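Local coordinates for protein AAR187Cp (Eremothecium gossypii, PDB 3ZIL) that probably regulates the establishment of sister-chromatid cohesion as Wpl1, acting on cohesin through its all-helical Wap1 domain, at residues L106-E109 with N110-P114. Sequence-based numbering, arbitrary orientation.
Sequences LSLE and NFILP
Ser-107 caps the helix 108-116 by receiving the backbone N-H of Asn-110. Its CB lies 3.8 Å from Asn-110 N, and OG, anti to its own backbone N (chi1 165°), is turned toward the first turn, where it accepts that N-H at 2.9 Å in a nearly straight bond (163°). Serine suits an N-cap because its hydroxyl sits close enough to the main chain to replace the carbonyl that a preceding turn would have supplied. Replacing Ser-107 by alanine would remove OG and is likely to leave Asn-110 N without its capping acceptor. The carbonyl of Ser-107 takes two more donors: Ile-112 N almost straight at 2.9 Å, and Phe-111 N on a more bent path (133°). Leu-108 O then receives Leu-113 N at 2.8 Å. Proline is tolerated at Pro-114, where the helix kinks, since it has no N-H to offer; its CD rests 3.3 Å from Glu-109 O. Ile-112 sets CG2 beside Leu-108 CD2 (3.8 Å), and these apolar side chains suit the side that meets Trp-155 of helix 147-158. Leu-106 CB meets Phe-111 CD2 at 4.2 Å, an apolar pair suited to packing on helix 81-93, so the capped turn bridges two neighbouring helices.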
ATOM      1  N   LEU A 106      15.068  -7.836 -14.005  1.00 21.28           N
ATOM      2  CA  LEU A 106      14.605  -6.530 -13.576  1.00 21.69           C
ATOM      3  C   LEU A 106      14.775  -6.442 -12.064  1.00 23.64           C
ATOM      4  O   LEU A 106      13.807  -6.820 -11.321  1.00 25.27           O
ATOM      5  CB  LEU A 106      13.104  -6.302 -13.978  1.00 20.45           C
ATOM      6  CG  LEU A 106      12.743  -6.271 -15.483  1.00 25.30           C
ATOM      7  CD1 LEU A 106      12.855  -7.674 -16.099  1.00 18.67           C
ATOM      8  CD2 LEU A 106      11.337  -5.688 -15.723  1.00 22.83           C
ATOM      9  N   SER A 107      15.953  -5.989 -11.567  1.00 21.51           N
ATOM     10  CA  SER A 107      16.207  -6.127 -10.121  1.00 21.46           C
ATOM     11  C   SER A 107      15.227  -5.270  -9.341  1.00 18.61           C
ATOM     12  O   SER A 107      15.123  -4.086  -9.607  1.00 22.70           O
ATOM     13  CB  SER A 107      17.626  -5.687  -9.736  1.00 23.88           C
ATOM     14  OG  SER A 107      17.681  -5.519  -8.329  1.00 26.69           O
ATOM     15  N   LEU A 108      14.497  -5.866  -8.414  1.00 19.09           N
ATOM     16  CA  LEU A 108      13.557  -5.126  -7.583  1.00 20.25           C
ATOM     17  C   LEU A 108      14.302  -4.075  -6.785  1.00 20.30           C
ATOM     18  O   LEU A 108      14.035  -2.886  -6.847  1.00 19.17           O
ATOM     19  CB  LEU A 108      12.779  -6.085  -6.675  1.00 18.86           C
ATOM     20  CG  LEU A 108      11.618  -6.778  -7.442  1.00 23.49           C
ATOM     21  CD1 LEU A 108      10.896  -7.827  -6.624  1.00 22.74           C
ATOM     22  CD2 LEU A 108      10.579  -5.766  -7.928  1.00 25.31           C
ATOM     23  N   GLU A 109      15.282  -4.522  -6.032  1.00 19.55           N
ATOM     24  CA  GLU A 109      16.017  -3.609  -5.211  1.00 21.92           C
ATOM     25  C   GLU A 109      16.856  -2.561  -5.988  1.00 22.36           C
ATOM     26  O   GLU A 109      16.936  -1.369  -5.603  1.00 21.41           O
ATOM     27  CB  GLU A 109      16.874  -4.428  -4.208  1.00 24.23           C
ATOM     28  CG  GLU A 109      17.768  -3.533  -3.424  1.00 26.54           C
ATOM     29  CD  GLU A 109      18.621  -4.263  -2.412  1.00 27.40           C
ATOM     30  OE1 GLU A 109      18.418  -5.476  -2.162  1.00 25.67           O
ATOM     31  OE2 GLU A 109      19.509  -3.579  -1.879  1.00 31.17           O
ATOM     32  N   ASN A 110      17.491  -2.956  -7.088  1.00 24.55           N
ATOM     33  CA  ASN A 110      18.389  -1.936  -7.774  1.00 21.79           C
ATOM     34  C   ASN A 110      17.822  -1.247  -9.048  1.00 22.15           C
ATOM     35  O   ASN A 110      18.511  -0.420  -9.655  1.00 21.44           O
ATOM     36  CB  ASN A 110      19.739  -2.603  -8.070  1.00 21.60           C
ATOM     37  CG  ASN A 110      20.300  -3.282  -6.819  1.00 25.10           C
ATOM     38  OD1 ASN A 110      20.526  -2.634  -5.846  1.00 26.78           O
ATOM     39  ND2 ASN A 110      20.405  -4.580  -6.817  1.00 27.17           N
ATOM     40  N   PHE A 111      16.623  -1.622  -9.524  1.00 19.03           N
ATOM     41  CA  PHE A 111      16.135  -1.018 -10.798  1.00 17.70           C
ATOM     42  C   PHE A 111      14.696  -0.568 -10.553  1.00 18.69           C
ATOM     43  O   PHE A 111      14.385   0.591 -10.628  1.00 18.92           O
ATOM     44  CB  PHE A 111      16.153  -2.098 -11.934  1.00 19.71           C
ATOM     45  CG  PHE A 111      15.578  -1.645 -13.262  1.00 19.67           C
ATOM     46  CD1 PHE A 111      16.062  -0.500 -13.901  1.00 21.15           C
ATOM     47  CD2 PHE A 111      14.624  -2.428 -13.919  1.00 21.12           C
ATOM     48  CE1 PHE A 111      15.540  -0.095 -15.111  1.00 21.17           C
ATOM     49  CE2 PHE A 111      14.079  -2.040 -15.145  1.00 21.58           C
ATOM     50  CZ  PHE A 111      14.558  -0.861 -15.751  1.00 21.49           C
ATOM     51  N   ILE A 112      13.838  -1.529 -10.256  1.00 20.22           N
ATOM     52  CA  ILE A 112      12.414  -1.258 -10.154  1.00 19.78           C
ATOM     53  C   ILE A 112      12.142  -0.289  -8.982  1.00 20.20           C
ATOM     54  O   ILE A 112      11.438   0.682  -9.181  1.00 19.50           O
ATOM     55  CB  ILE A 112      11.615  -2.560  -9.976  1.00 19.36           C
ATOM     56  CG1 ILE A 112      11.579  -3.370 -11.286  1.00 20.04           C
ATOM     57  CG2 ILE A 112      10.195  -2.318  -9.465  1.00 18.15           C
ATOM     58  CD1 ILE A 112      10.780  -2.763 -12.462  1.00 24.67           C
ATOM     59  N   LEU A 113      12.640  -0.585  -7.773  1.00 20.48           N
ATOM     60  CA  LEU A 113      12.353   0.274  -6.585  1.00 21.98           C
ATOM     61  C   LEU A 113      12.855   1.696  -6.817  1.00 21.55           C
ATOM     62  O   LEU A 113      12.106   2.646  -6.655  1.00 20.04           O
ATOM     63  CB  LEU A 113      12.909  -0.338  -5.251  1.00 23.77           C
ATOM     64  CG  LEU A 113      13.061   0.562  -3.996  1.00 23.64           C
ATOM     65  CD1 LEU A 113      11.734   1.235  -3.613  1.00 24.82           C
ATOM     66  CD2 LEU A 113      13.656  -0.174  -2.783  1.00 21.92           C
ATOM     67  N   PRO A 114      14.106   1.848  -7.307  1.00 21.03           N
ATOM     68  CA  PRO A 114      14.537   3.217  -7.644  1.00 21.05           C
ATOM     69  C   PRO A 114      13.669   3.916  -8.622  1.00 19.25           C
ATOM     70  O   PRO A 114      13.350   5.122  -8.432  1.00 19.33           O
ATOM     71  CB  PRO A 114      15.937   2.999  -8.279  1.00 22.57           C
ATOM     72  CG  PRO A 114      16.468   1.881  -7.499  1.00 24.49           C
ATOM     73  CD  PRO A 114      15.258   0.925  -7.358  1.00 23.61           C
TER